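Side-chain contacts in alpha-amylase (Eisenia fetida, PDB 6M4K), which probably cleaves internal alpha-1,4-glucosidic linkages in starch and related polysaccharides, as a glycoside hydrolase of family 13 with calcium and chloride as cofactors: residues F23-T28 and V375-G380; N267-N272 and K326-F331. All blocks are in the same frame, centred on the assembly; numbering follows the deposited sequence. Where two conformers were deposited one is given.

Both contacts belong to the family 13 catalytic barrel, and neither lies near the calcium site; their centres are about 26 Å apart and they share no helix or strand. Interaction 1 is partly buried and joins the turn between the first barrel strand and helix 27-39 to an irregular loop that precedes helix 389-401. Its packing sets an isopropyl group on an indole face, with a sulfate bound by the lysine K26 beside it. Interaction 2 is fully buried where it touches and joins two helices of the barrel's outer layer through aliphatic carbons alone. No hydrogen bond crosses between the paired segments in either.

Interaction 1 (F23-T28 and V375-G380); sequences FEWKWT and VECFNG. With SO4 (sulfate ion), chain G.
One face of the W25 indole carries V375, whose CG2 sits 3.7 Å from the centroid of the six-membered ring of W25 and 13° off its normal, a CH-pi contact. At the ring edge, in plane, lies F23 O. The second methyl reaches further out along the benzo ring, with V375 CG1 3.7 Å from W25 CH2, so both branches of the valine bear on the indole. CG1 is anti to the valine's own backbone N (chi1 172°), which leaves CG2 beside that nitrogen and turns both methyls onto the ring. C377 adds a looser, oblique touch, its SG 4.4 Å from W25 CH2, and is tied by a disulfide to C384. A leucine in place of W25 would probably leave the V375 methyls without a broad face to rest on and open a gap beside the disulfide.

K26, the N-cap residue, bends its chain at chi3 (-65°) and gives a hydrogen bond from NZ to O3 of a sulfate (2.8 Å), probably from the crystallisation liquor. The same NZ pairs with D374 in a salt bridge.

W25 lies just past strand 19-22, first of the eight-stranded parallel (beta/alpha) barrel; its side chain touches I30 and E33 of the first barrel helix, 27-39. The contact joins the turn into that helix to the loop before helix 389-401, where W382 meets the indole edge-to-face.

Interaction 2 (N267-N272 and K326-F331); sequences NVVRKN and KIATAF
V269 meets I327 and A328 in a purely aliphatic contact, and its two methyls divide the work. CG1 of V269 approaches CG2 of I327 at 4.1 Å, whereas CG2 of V269 rests on CB of A328 at 4.0 Å. With chi1 at 173°, the valine places CG1 anti to its backbone N and CG2 beside it, and the fork thus opens onto two consecutive residues of the facing helix. I327 answers with its short branch, CG2, which is itself anti to the backbone N. The small A328 lets the backbones come close, the CA atoms of V269 and A328 being 6.4 Å apart. The two segments bury 114 Å² in all, a modest area that fits a single residue set against two.

No hydrogen bond crosses between the two segments; those at the end of helix 259-270 lie within the first segment or run to the loop ahead of helix 322-334. The helix ends in a Schellman motif: K271 takes a positive phi, N272 N bonds back to N267 O (3.0 Å) and K271 N to V268 O (3.0 Å). A side-chain bond closes the same turn, N272 ND2 to N267 OD1 at 2.8 Å, nearly straight at 172° and in the carbonyl plane of N267. T315 OG1 also bonds to N267 OD1, and N272 ND2 reaches G314 O as well, so the two amides join the helix end to that loop.

Charged groups stay away from the apolar patch: K326 forms a salt bridge with E390 of helix 389-401.

The contact joins helices 259-270 and 322-334, which follow the sixth and seventh barrel strands, 255-257 and 295-297. M324 of the second helix also touches V269, and I327 also touches M492 of strand 492-496, part of an antiparallel sheet towards the C-terminus.

Interaction 1 (F23-T28 and V375-G380)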
# COMPACT_ATOMS: atom_id res chain seq x y z
N PHE A 23 -8.57 -2.76 1.11
CA PHE A 23 -9.20 -1.46 1.35
C PHE A 23 -10.71 -1.64 1.55
O PHE A 23 -11.41 -2.16 0.68
CB PHE A 23 -8.90 -0.59 0.12
CG PHE A 23 -9.56 0.76 0.12
CD1 PHE A 23 -9.39 1.66 1.16
CD2 PHE A 23 -10.30 1.17 -0.99
CE1 PHE A 23 -9.97 2.93 1.12
CE2 PHE A 23 -10.88 2.44 -1.04
CZ PHE A 23 -10.72 3.31 0.02
N GLU A 24 -11.20 -1.21 2.72
CA GLU A 24 -12.61 -1.27 3.10
C GLU A 24 -13.15 -2.69 3.24
O GLU A 24 -14.37 -2.86 3.38
CB GLU A 24 -13.52 -0.42 2.19
CG GLU A 24 -13.36 1.08 2.37
CD GLU A 24 -14.20 1.67 3.50
OE1 GLU A 24 -14.77 0.91 4.31
OE2 GLU A 24 -14.30 2.90 3.56
N TRP A 25 -12.30 -3.71 3.24
CA TRP A 25 -12.80 -5.05 3.54
C TRP A 25 -13.25 -5.15 5.00
O TRP A 25 -12.62 -4.59 5.91
CB TRP A 25 -11.72 -6.10 3.30
CG TRP A 25 -11.42 -6.39 1.85
CD1 TRP A 25 -11.33 -5.48 0.81
CD2 TRP A 25 -11.16 -7.67 1.28
NE1 TRP A 25 -11.02 -6.14 -0.36
CE2 TRP A 25 -10.93 -7.49 -0.10
CE3 TRP A 25 -11.11 -8.98 1.79
CZ2 TRP A 25 -10.65 -8.55 -0.96
CZ3 TRP A 25 -10.84 -10.02 0.93
CH2 TRP A 25 -10.60 -9.80 -0.42
N LYS A 26 -14.34 -5.89 5.21
CA LYS A 26 -14.80 -6.20 6.56
C LYS A 26 -13.87 -7.20 7.24
O LYS A 26 -13.19 -8.00 6.59
CB LYS A 26 -16.21 -6.81 6.52
CG LYS A 26 -17.31 -5.85 6.11
CD LYS A 26 -18.69 -6.49 6.22
CE LYS A 26 -18.85 -7.64 5.24
NZ LYS A 26 -20.29 -8.06 5.17
N TRP A 27 -13.87 -7.16 8.58
CA TRP A 27 -13.00 -8.05 9.34
C TRP A 27 -13.30 -9.52 9.07
O TRP A 27 -12.38 -10.34 8.97
CB TRP A 27 -13.08 -7.75 10.83
CG TRP A 27 -12.87 -6.32 11.23
CD1 TRP A 27 -13.44 -5.70 12.29
CD2 TRP A 27 -12.02 -5.34 10.61
NE1 TRP A 27 -13.03 -4.40 12.38
CE2 TRP A 27 -12.15 -4.15 11.36
CE3 TRP A 27 -11.19 -5.33 9.49
CZ2 TRP A 27 -11.47 -2.97 11.02
CZ3 TRP A 27 -10.52 -4.17 9.16
CH2 TRP A 27 -10.67 -3.00 9.92
N THR A 28 -14.58 -9.87 8.93
CA THR A 28 -14.90 -11.27 8.66
C THR A 28 -14.34 -11.72 7.32
O THR A 28 -13.92 -12.88 7.19
CB THR A 28 -16.40 -11.50 8.70
OG1 THR A 28 -17.05 -10.57 7.82
CG2 THR A 28 -16.93 -11.34 10.13
N VAL A 375 -17.27 -9.80 0.45
CA VAL A 375 -16.46 -9.79 -0.76
C VAL A 375 -16.77 -11.00 -1.62
O VAL A 375 -16.87 -12.14 -1.13
CB VAL A 375 -14.96 -9.78 -0.40
CG1 VAL A 375 -14.12 -9.98 -1.64
CG2 VAL A 375 -14.60 -8.50 0.31
N GLU A 376 -16.91 -10.77 -2.92
CA GLU A 376 -16.89 -11.83 -3.92
C GLU A 376 -15.97 -11.36 -5.03
O GLU A 376 -16.31 -10.45 -5.79
CB GLU A 376 -18.29 -12.13 -4.48
CG GLU A 376 -18.27 -13.28 -5.48
CD GLU A 376 -19.62 -13.54 -6.11
OE1 GLU A 376 -20.65 -13.17 -5.50
OE2 GLU A 376 -19.65 -14.12 -7.22
N CYS A 377 -14.79 -11.95 -5.12
CA CYS A 377 -13.79 -11.43 -6.04
C CYS A 377 -14.24 -11.58 -7.49
O CYS A 377 -14.87 -12.57 -7.87
CB CYS A 377 -12.46 -12.14 -5.83
SG CYS A 377 -11.61 -11.61 -4.32
N PHE A 378 -13.94 -10.56 -8.29
CA PHE A 378 -14.12 -10.57 -9.73
C PHE A 378 -15.58 -10.45 -10.16
O PHE A 378 -15.91 -10.77 -11.30
CB PHE A 378 -13.48 -11.79 -10.41
CG PHE A 378 -12.12 -12.16 -9.87
CD1 PHE A 378 -11.18 -11.18 -9.56
CD2 PHE A 378 -11.78 -13.48 -9.68
CE1 PHE A 378 -9.93 -11.53 -9.07
CE2 PHE A 378 -10.53 -13.83 -9.19
CZ PHE A 378 -9.61 -12.85 -8.89
N ASN A 379 -16.46 -9.98 -9.27
CA ASN A 379 -17.88 -9.86 -9.58
C ASN A 379 -18.24 -8.50 -10.16
O ASN A 379 -19.43 -8.16 -10.23
CB ASN A 379 -18.71 -10.16 -8.34
CG ASN A 379 -18.62 -9.06 -7.30
OD1 ASN A 379 -17.72 -8.22 -7.35
ND2 ASN A 379 -19.54 -9.08 -6.33
N GLY A 380 -17.25 -7.72 -10.61
CA GLY A 380 -17.49 -6.37 -11.06
C GLY A 380 -17.54 -5.34 -9.96
O GLY A 380 -17.60 -4.14 -10.26
S SO4 G . -20.33 -9.12 8.82
O1 SO4 G . -19.90 -7.97 9.59
O2 SO4 G . -19.16 -9.69 8.19
O3 SO4 G . -21.24 -8.68 7.77
O4 SO4 G . -20.97 -10.09 9.71

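Interaction 2 (N267-N272 and K326-F331)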
# COMPACT_ATOMS: atom_id res chain seq x y z
N ASN A 267 4.77 6.83 -15.00
CA ASN A 267 5.22 7.59 -16.17
C ASN A 267 5.99 6.72 -17.15
O ASN A 267 5.83 6.86 -18.37
CB ASN A 267 6.06 8.79 -15.71
CG ASN A 267 5.22 9.95 -15.25
OD1 ASN A 267 4.10 10.14 -15.73
ND2 ASN A 267 5.74 10.75 -14.32
N VAL A 268 6.84 5.82 -16.64
CA VAL A 268 7.66 5.00 -17.53
C VAL A 268 6.79 4.04 -18.32
O VAL A 268 6.89 3.95 -19.55
CB VAL A 268 8.76 4.27 -16.75
CG1 VAL A 268 9.42 3.22 -17.64
CG2 VAL A 268 9.81 5.26 -16.24
N VAL A 269 5.92 3.29 -17.64
CA VAL A 269 5.12 2.28 -18.33
C VAL A 269 4.12 2.94 -19.28
O VAL A 269 3.81 2.40 -20.35
CB VAL A 269 4.46 1.32 -17.32
CG1 VAL A 269 3.49 0.37 -18.02
CG2 VAL A 269 5.54 0.53 -16.60
N ARG A 270 3.62 4.12 -18.92
CA ARG A 270 2.74 4.87 -19.82
C ARG A 270 3.50 5.53 -20.96
O ARG A 270 2.85 6.02 -21.90
CB ARG A 270 2.04 5.98 -19.05
CG ARG A 270 0.96 5.50 -18.08
CD ARG A 270 0.49 6.66 -17.25
NE ARG A 270 -0.66 6.33 -16.41
CZ ARG A 270 -1.92 6.42 -16.81
NH1 ARG A 270 -2.22 6.81 -18.05
NH2 ARG A 270 -2.90 6.12 -15.96
N LYS A 271 4.83 5.58 -20.90
CA LYS A 271 5.65 6.28 -21.88
C LYS A 271 5.32 7.77 -21.94
O LYS A 271 5.39 8.39 -23.00
CB LYS A 271 5.55 5.66 -23.28
CG LYS A 271 5.86 4.20 -23.32
CD LYS A 271 5.54 3.67 -24.69
CE LYS A 271 5.10 2.25 -24.58
NZ LYS A 271 4.61 1.68 -25.87
N ASN A 272 4.93 8.34 -20.80
CA ASN A 272 4.62 9.76 -20.74
C ASN A 272 5.86 10.58 -21.07
O ASN A 272 6.96 10.27 -20.62
CB ASN A 272 4.12 10.13 -19.34
CG ASN A 272 2.67 9.75 -19.11
OD1 ASN A 272 1.92 9.48 -20.06
ND2 ASN A 272 2.25 9.75 -17.85
N LYS A 326 -0.47 -4.23 -14.64
CA LYS A 326 0.19 -5.51 -14.42
C LYS A 326 1.66 -5.45 -14.81
O LYS A 326 2.50 -6.09 -14.17
CB LYS A 326 -0.53 -6.62 -15.19
CG LYS A 326 -1.87 -7.00 -14.59
CD LYS A 326 -2.52 -8.10 -15.41
CE LYS A 326 -3.15 -7.55 -16.66
NZ LYS A 326 -3.87 -8.62 -17.41
N ILE A 327 1.99 -4.72 -15.87
CA ILE A 327 3.39 -4.57 -16.26
C ILE A 327 4.17 -3.88 -15.15
O ILE A 327 5.25 -4.33 -14.74
CB ILE A 327 3.51 -3.82 -17.59
CG1 ILE A 327 2.94 -4.66 -18.73
CG2 ILE A 327 4.97 -3.46 -17.86
CD1 ILE A 327 2.80 -3.89 -20.04
N ALA A 328 3.65 -2.75 -14.66
CA ALA A 328 4.33 -2.01 -13.61
C ALA A 328 4.46 -2.84 -12.34
O ALA A 328 5.51 -2.82 -11.68
CB ALA A 328 3.56 -0.72 -13.31
N THR A 329 3.40 -3.56 -11.96
CA THR A 329 3.45 -4.38 -10.75
C THR A 329 4.43 -5.54 -10.92
O THR A 329 5.17 -5.86 -9.99
CB THR A 329 2.04 -4.89 -10.40
OG1 THR A 329 1.16 -3.78 -10.20
CG2 THR A 329 2.09 -5.72 -9.12
N ALA A 330 4.45 -6.16 -12.10
CA ALA A 330 5.40 -7.25 -12.32
C ALA A 330 6.83 -6.75 -12.19
O ALA A 330 7.67 -7.41 -11.57
CB ALA A 330 5.18 -7.87 -13.70
N PHE A 331 7.14 -5.60 -12.80
CA PHE A 331 8.47 -5.03 -12.62
C PHE A 331 8.78 -4.80 -11.15
O PHE A 331 9.85 -5.19 -10.67
CB PHE A 331 8.63 -3.73 -13.41
CG PHE A 331 9.96 -3.09 -13.18
CD1 PHE A 331 11.08 -3.54 -13.87
CD2 PHE A 331 10.12 -2.09 -12.23
CE1 PHE A 331 12.32 -2.99 -13.64
CE2 PHE A 331 11.38 -1.55 -11.98
CZ PHE A 331 12.47 -2.00 -12.69